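Local coordinates for putative cell invasion protein with MAC/Perforin domain (Bacteroides thetaiotaomicron VPI-5482, PDB 3KK7) that is of unproven function but belongs to the membrane-attack complex/perforin family and, probably a lipoprotein, may act on membranes, at residues E210-R221 / M335-I346. Numbering follows the deposited sequence.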
ATOM      1  N   GLU A 210       3.889   0.499   1.505  1.00 23.53           N
ATOM      2  CA  GLU A 210       2.678   0.644   0.720  1.00 23.48           C
ATOM      3  C   GLU A 210       2.754   0.119  -0.702  1.00 23.55           C
ATOM      4  O   GLU A 210       1.724  -0.074  -1.337  1.00 23.74           O
ATOM      5  CB  GLU A 210       2.258   2.119   0.695  1.00 23.57           C
ATOM      6  CG  GLU A 210       2.233   2.826   2.099  1.00 22.91           C
ATOM      7  CD  GLU A 210       3.530   3.560   2.383  1.00 22.53           C
ATOM      8  OE1 GLU A 210       4.566   3.045   1.952  1.00 27.11           O
ATOM      9  OE2 GLU A 210       3.538   4.654   2.985  1.00 23.45           O
ATOM     10  N   PHE A 211       3.954  -0.140  -1.204  1.00 23.78           N
ATOM     11  CA  PHE A 211       4.114  -0.458  -2.616  1.00 23.96           C
ATOM     12  C   PHE A 211       5.064  -1.607  -2.879  1.00 23.88           C
ATOM     13  O   PHE A 211       5.868  -1.988  -2.014  1.00 23.17           O
ATOM     14  CB  PHE A 211       4.595   0.773  -3.357  1.00 24.61           C
ATOM     15  CG  PHE A 211       3.607   1.901  -3.337  1.00 24.56           C
ATOM     16  CD1 PHE A 211       2.532   1.900  -4.200  1.00 24.20           C
ATOM     17  CD2 PHE A 211       3.763   2.967  -2.461  1.00 24.20           C
ATOM     18  CE1 PHE A 211       1.609   2.926  -4.176  1.00 25.18           C
ATOM     19  CE2 PHE A 211       2.847   4.002  -2.440  1.00 24.16           C
ATOM     20  CZ  PHE A 211       1.771   3.978  -3.293  1.00 24.56           C
ATOM     21  N   VAL A 212       4.948  -2.173  -4.084  1.00 23.45           N
ATOM     22  CA  VAL A 212       5.851  -3.253  -4.514  1.00 22.57           C
ATOM     23  C   VAL A 212       6.765  -2.760  -5.628  1.00 22.49           C
ATOM     24  O   VAL A 212       6.313  -2.147  -6.598  1.00 22.06           O
ATOM     25  CB  VAL A 212       5.082  -4.493  -4.956  1.00 22.12           C
ATOM     26  CG1 VAL A 212       6.034  -5.618  -5.226  1.00 21.88           C
ATOM     27  CG2 VAL A 212       4.105  -4.887  -3.898  1.00 20.88           C
ATOM     28  N   LEU A 213       8.058  -3.023  -5.475  1.00 22.22           N
ATOM     29  CA  LEU A 213       9.053  -2.627  -6.486  1.00 22.22           C
ATOM     30  C   LEU A 213       8.946  -3.488  -7.773  1.00 21.84           C
ATOM     31  O   LEU A 213       9.222  -4.668  -7.735  1.00 21.37           O
ATOM     32  CB  LEU A 213      10.482  -2.737  -5.895  1.00 21.87           C
ATOM     33  CG  LEU A 213      10.832  -1.659  -4.857  1.00 21.59           C
ATOM     34  CD1 LEU A 213      11.916  -2.127  -3.869  1.00 21.99           C
ATOM     35  CD2 LEU A 213      11.245  -0.318  -5.516  1.00 19.10           C
ATOM     36  N   THR A 214       8.572  -2.864  -8.889  1.00 21.88           N
ATOM     37  CA  THR A 214       8.512  -3.491 -10.203  1.00 21.94           C
ATOM     38  C   THR A 214       9.507  -2.908 -11.213  1.00 22.58           C
ATOM     39  O   THR A 214       9.812  -3.569 -12.232  1.00 22.23           O
ATOM     40  CB  THR A 214       7.112  -3.333 -10.845  1.00 21.70           C
ATOM     41  OG1 THR A 214       6.834  -1.940 -11.047  1.00 25.55           O
ATOM     42  CG2 THR A 214       6.016  -3.954  -9.991  1.00 19.57           C
ATOM     43  N   GLY A 215       9.987  -1.679 -10.966  1.00 22.63           N
ATOM     44  CA  GLY A 215      10.916  -1.000 -11.899  1.00 22.76           C
ATOM     45  C   GLY A 215      11.876  -0.008 -11.244  1.00 23.05           C
ATOM     46  O   GLY A 215      11.482   1.048 -10.773  1.00 23.09           O
ATOM     47  N   TYR A 216      13.160  -0.330 -11.212  1.00 23.52           N
ATOM     48  CA  TYR A 216      14.126   0.573 -10.605  1.00 23.38           C
ATOM     49  C   TYR A 216      15.425   0.616 -11.355  1.00 23.43           C
ATOM     50  O   TYR A 216      15.619  -0.144 -12.298  1.00 22.99           O
ATOM     51  CB  TYR A 216      14.376   0.196  -9.149  1.00 23.41           C
ATOM     52  CG  TYR A 216      14.971  -1.178  -8.848  1.00 23.71           C
ATOM     53  CD1 TYR A 216      16.346  -1.368  -8.753  1.00 22.09           C
ATOM     54  CD2 TYR A 216      14.131  -2.269  -8.567  1.00 23.85           C
ATOM     55  CE1 TYR A 216      16.878  -2.610  -8.406  1.00 22.05           C
ATOM     56  CE2 TYR A 216      14.643  -3.516  -8.241  1.00 23.55           C
ATOM     57  CZ  TYR A 216      16.017  -3.695  -8.153  1.00 23.51           C
ATOM     58  OH  TYR A 216      16.496  -4.964  -7.816  1.00 18.76           O
ATOM     59  N   TYR A 217      16.304   1.528 -10.928  1.00 23.71           N
ATOM     60  CA  TYR A 217      17.650   1.644 -11.479  1.00 23.57           C
ATOM     61  C   TYR A 217      18.670   1.212 -10.456  1.00 23.34           C
ATOM     62  O   TYR A 217      18.428   1.309  -9.254  1.00 23.43           O
ATOM     63  CB  TYR A 217      17.927   3.077 -11.876  1.00 23.88           C
ATOM     64  CG  TYR A 217      17.048   3.571 -12.989  1.00 24.47           C
ATOM     65  CD1 TYR A 217      17.347   3.280 -14.309  1.00 25.61           C
ATOM     66  CD2 TYR A 217      15.912   4.332 -12.721  1.00 24.75           C
ATOM     67  CE1 TYR A 217      16.554   3.751 -15.328  1.00 25.66           C
ATOM     68  CE2 TYR A 217      15.116   4.799 -13.729  1.00 25.16           C
ATOM     69  CZ  TYR A 217      15.443   4.499 -15.028  1.00 24.25           C
ATOM     70  OH  TYR A 217      14.657   4.943 -16.031  1.00 25.90           O
ATOM     71  N   THR A 218      19.808   0.704 -10.940  1.00 23.30           N
ATOM     72  CA  THR A 218      20.922   0.355 -10.068  1.00 22.64           C
ATOM     73  C   THR A 218      22.143   1.166 -10.385  1.00 22.63           C
ATOM     74  O   THR A 218      22.337   1.598 -11.529  1.00 23.04           O
ATOM     75  CB  THR A 218      21.338  -1.106 -10.181  1.00 22.40           C
ATOM     76  OG1 THR A 218      21.707  -1.392 -11.535  1.00 21.77           O
ATOM     77  CG2 THR A 218      20.217  -2.011  -9.702  1.00 21.15           C
ATOM     78  N   GLY A 219      22.971   1.346  -9.363  1.00 22.07           N
ATOM     79  CA  GLY A 219      24.230   2.031  -9.505  1.00 22.15           C
ATOM     80  C   GLY A 219      24.712   2.573  -8.181  1.00 22.30           C
ATOM     81  O   GLY A 219      24.660   1.871  -7.171  1.00 21.44           O
ATOM     82  N   GLY A 220      25.209   3.814  -8.217  1.00 22.53           N
ATOM     83  CA  GLY A 220      25.559   4.587  -7.022  1.00 23.02           C
ATOM     84  C   GLY A 220      24.865   5.949  -7.065  1.00 22.94           C
ATOM     85  O   GLY A 220      24.552   6.427  -8.118  1.00 23.04           O
ATOM     86  N   ARG A 221      24.611   6.568  -5.926  1.00 23.25           N
ATOM     87  CA  ARG A 221      23.960   7.881  -5.902  1.00 23.80           C
ATOM     88  C   ARG A 221      24.418   8.688  -4.713  1.00 24.25           C
ATOM     89  O   ARG A 221      24.553   8.130  -3.631  1.00 24.82           O
ATOM     90  CB  ARG A 221      22.450   7.714  -5.787  1.00 24.03           C
ATOM     91  CG  ARG A 221      21.634   8.988  -5.532  1.00 24.47           C
ATOM     92  CD  ARG A 221      20.151   8.641  -5.539  1.00 26.06           C
ATOM     93  NE  ARG A 221      19.279   9.804  -5.463  1.00 27.81           N
ATOM     94  CZ  ARG A 221      17.949   9.744  -5.432  1.00 28.12           C
ATOM     95  NH1 ARG A 221      17.325   8.576  -5.463  1.00 29.83           N
ATOM     96  NH2 ARG A 221      17.237  10.852  -5.347  1.00 27.17           N
HETATM   97  N   MSE A 335      20.240  -0.430  -5.359  1.00 25.45           N
HETATM   98  CA  MSE A 335      19.097   0.297  -5.912  1.00 25.97           C
HETATM   99  C   MSE A 335      19.249   1.795  -5.601  1.00 25.90           C
HETATM  100  O   MSE A 335      19.395   2.156  -4.446  1.00 25.66           O
HETATM  101  CB  MSE A 335      17.795  -0.218  -5.314  1.00 26.29           C
HETATM  102  CG  MSE A 335      16.550   0.558  -5.761  1.00 26.31           C
HETATM  103 SE   MSE A 335      14.968  -0.319  -5.082  0.75 25.44          SE
HETATM  104  CE  MSE A 335      14.327   0.982  -3.791  1.00 26.68           C
ATOM    105  N   ILE A 336      19.186   2.650  -6.626  1.00 25.82           N
ATOM    106  CA  ILE A 336      19.415   4.078  -6.453  1.00 25.33           C
ATOM    107  C   ILE A 336      18.289   5.046  -6.878  1.00 25.65           C
ATOM    108  O   ILE A 336      18.343   6.229  -6.527  1.00 25.00           O
ATOM    109  CB  ILE A 336      20.703   4.491  -7.147  1.00 25.27           C
ATOM    110  CG1 ILE A 336      20.620   4.233  -8.647  1.00 25.74           C
ATOM    111  CG2 ILE A 336      21.862   3.764  -6.529  1.00 24.09           C
ATOM    112  CD1 ILE A 336      21.700   4.946  -9.452  1.00 24.14           C
ATOM    113  N   ASP A 337      17.288   4.577  -7.621  1.00 25.87           N
ATOM    114  CA  ASP A 337      16.176   5.447  -8.065  1.00 25.95           C
ATOM    115  C   ASP A 337      15.119   4.561  -8.679  1.00 25.96           C
ATOM    116  O   ASP A 337      15.358   3.373  -8.898  1.00 25.95           O
ATOM    117  CB  ASP A 337      16.635   6.492  -9.099  1.00 26.07           C
ATOM    118  CG  ASP A 337      15.918   7.854  -8.955  1.00 27.54           C
ATOM    119  OD1 ASP A 337      14.724   7.845  -8.562  1.00 28.09           O
ATOM    120  OD2 ASP A 337      16.541   8.924  -9.256  1.00 26.28           O
ATOM    121  N   LEU A 338      13.961   5.137  -8.966  1.00 25.72           N
ATOM    122  CA  LEU A 338      12.823   4.383  -9.472  1.00 25.42           C
ATOM    123  C   LEU A 338      12.510   4.777 -10.924  1.00 25.30           C
ATOM    124  O   LEU A 338      12.698   5.914 -11.322  1.00 24.46           O
ATOM    125  CB  LEU A 338      11.594   4.635  -8.598  1.00 25.29           C
ATOM    126  CG  LEU A 338      11.689   4.187  -7.136  1.00 26.44           C
ATOM    127  CD1 LEU A 338      10.537   4.752  -6.317  1.00 26.67           C
ATOM    128  CD2 LEU A 338      11.716   2.658  -7.011  1.00 26.93           C
ATOM    129  N   GLN A 339      12.053   3.800 -11.702  1.00 24.95           N
ATOM    130  CA  GLN A 339      11.550   4.025 -13.037  1.00 24.54           C
ATOM    131  C   GLN A 339      10.165   4.596 -12.928  1.00 24.24           C
ATOM    132  O   GLN A 339       9.466   4.350 -11.950  1.00 23.92           O
ATOM    133  CB  GLN A 339      11.435   2.702 -13.795  1.00 24.38           C
ATOM    134  CG  GLN A 339      12.740   2.061 -14.114  1.00 22.93           C
ATOM    135  CD  GLN A 339      12.568   0.772 -14.903  1.00 22.05           C
ATOM    136  OE1 GLN A 339      11.685   0.670 -15.779  1.00 18.46           O
ATOM    137  NE2 GLN A 339      13.444  -0.211 -14.630  1.00 18.67           N
ATOM    138  N   ASP A 340       9.752   5.338 -13.943  1.00 24.13           N
ATOM    139  CA  ASP A 340       8.383   5.813 -13.973  1.00 24.04           C
ATOM    140  C   ASP A 340       7.489   4.578 -13.902  1.00 23.88           C
ATOM    141  O   ASP A 340       7.714   3.585 -14.595  1.00 23.76           O
ATOM    142  CB  ASP A 340       8.081   6.614 -15.238  1.00 23.86           C
ATOM    143  CG  ASP A 340       8.831   7.947 -15.304  1.00 24.48           C
ATOM    144  OD1 ASP A 340       9.550   8.328 -14.362  1.00 24.78           O
ATOM    145  OD2 ASP A 340       8.700   8.619 -16.341  1.00 26.03           O
ATOM    146  N   GLY A 341       6.487   4.627 -13.041  1.00 23.50           N
ATOM    147  CA  GLY A 341       5.622   3.478 -12.853  1.00 23.50           C
ATOM    148  C   GLY A 341       6.313   2.245 -12.283  1.00 23.16           C
ATOM    149  O   GLY A 341       5.822   1.142 -12.477  1.00 23.31           O
ATOM    150  N   GLY A 342       7.440   2.437 -11.581  1.00 22.94           N
ATOM    151  CA  GLY A 342       8.189   1.340 -10.954  1.00 22.79           C
ATOM    152  C   GLY A 342       7.656   0.871  -9.605  1.00 23.08           C
ATOM    153  O   GLY A 342       8.236  -0.018  -8.993  1.00 22.90           O
ATOM    154  N   LEU A 343       6.583   1.506  -9.118  1.00 23.39           N
ATOM    155  CA  LEU A 343       5.924   1.134  -7.857  1.00 23.44           C
ATOM    156  C   LEU A 343       4.464   0.779  -8.124  1.00 22.76           C
ATOM    157  O   LEU A 343       3.722   1.573  -8.667  1.00 23.27           O
ATOM    158  CB  LEU A 343       5.984   2.261  -6.811  1.00 23.34           C
ATOM    159  CG  LEU A 343       7.326   2.680  -6.220  1.00 23.41           C
ATOM    160  CD1 LEU A 343       7.125   3.896  -5.310  1.00 21.11           C
ATOM    161  CD2 LEU A 343       7.967   1.531  -5.472  1.00 23.14           C
ATOM    162  N   TYR A 344       4.063  -0.413  -7.708  1.00 22.54           N
ATOM    163  CA  TYR A 344       2.712  -0.911  -7.893  1.00 22.39           C
ATOM    164  C   TYR A 344       2.039  -1.051  -6.554  1.00 22.23           C
ATOM    165  O   TYR A 344       2.674  -1.424  -5.583  1.00 22.79           O
ATOM    166  CB  TYR A 344       2.753  -2.281  -8.591  1.00 22.85           C
ATOM    167  CG  TYR A 344       2.617  -2.166 -10.089  1.00 22.92           C
ATOM    168  CD1 TYR A 344       3.524  -1.412 -10.823  1.00 22.78           C
ATOM    169  CD2 TYR A 344       1.556  -2.779 -10.769  1.00 23.56           C
ATOM    170  CE1 TYR A 344       3.391  -1.274 -12.180  1.00 24.12           C
ATOM    171  CE2 TYR A 344       1.417  -2.645 -12.152  1.00 23.37           C
ATOM    172  CZ  TYR A 344       2.335  -1.890 -12.835  1.00 23.04           C
ATOM    173  OH  TYR A 344       2.243  -1.744 -14.175  1.00 26.40           O
ATOM    174  N   PRO A 345       0.749  -0.757  -6.485  1.00 22.15           N
ATOM    175  CA  PRO A 345       0.086  -0.943  -5.233  1.00 22.51           C
ATOM    176  C   PRO A 345       0.100  -2.391  -4.797  1.00 22.52           C
ATOM    177  O   PRO A 345       0.013  -3.278  -5.630  1.00 22.43           O
ATOM    178  CB  PRO A 345      -1.360  -0.558  -5.558  1.00 23.04           C
ATOM    179  CG  PRO A 345      -1.525  -0.881  -6.977  1.00 22.64           C
ATOM    180  CD  PRO A 345      -0.211  -0.467  -7.561  1.00 22.82           C
ATOM    181  N   ILE A 346       0.163  -2.623  -3.495  1.00 23.15           N
ATOM    182  CA  ILE A 346       0.060  -3.985  -2.937  1.00 23.43           C
ATOM    183  C   ILE A 346      -1.212  -4.653  -3.425  1.00 23.43           C
ATOM    184  O   ILE A 346      -1.244  -5.862  -3.627  1.00 23.70           O
ATOM    185  CB  ILE A 346       0.108  -3.958  -1.383  1.00 23.64           C
ATOM    186  CG1 ILE A 346       1.493  -3.508  -0.930  1.00 24.24           C
ATOM    187  CG2 ILE A 346      -0.154  -5.307  -0.764  1.00 21.84           C
ATOM    188  CD1 ILE A 346       1.571  -3.212   0.536  1.00 25.31           C
TER
HETATM  189  O   HOH W   1       7.321  -1.119 -13.611  1.00 26.10           O
HETATM  190  O   HOH W   2      11.899   5.770 -16.190  1.00 34.92           O
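I336 fills the bend where the chain turns its corner at G219: CG2 lies 3.4 Å from G219 O, CD1 near G220 O, and CB against CB of R221. With CG1 between the backbone N and the carbonyl carbon (chi1 62°), CG1 and CD1 are set against G219 N, where a side chain on G219 would be tight against CD1 and would jam against the carbonyl O of T218. The fully extended R221 runs past I336 and gives NH1 to I336 O at 2.8 Å and also to I69 O, while D337 OD2 stands over one guanidinium face, a long charge pair with no N-H aimed at it. Cutting R221 back to an alanine would probably leave the carbonyls of I336 and I69 without this donor, and D337 with K104 as its remaining positive partner of the two. Before the corner, strands 215-218 and 335-338 pair antiparallel, Y217 N bonding to D337 O and I336 N to Y217 O. CG of Q339 sits over the Y217 ring, 4.0 Å from its centroid; NE2 reaches Y216 O nearly straight (171°) but above the carbonyl plane, and OE1 accepts from N172 ND2. M335, CG anti to its N (chi1 176°), lays SE over one face of the Y216 ring, a Met-aromatic contact, and also meets L213. Between the two ladders, G342 O takes both T214 N and G215 N. In the curled MACPF sheet, strand 157-173 packs on Y216, Y217 and Q339, strand 58-60 on L213 and M335; helix 353-363 covers F211 and I346 through Y359.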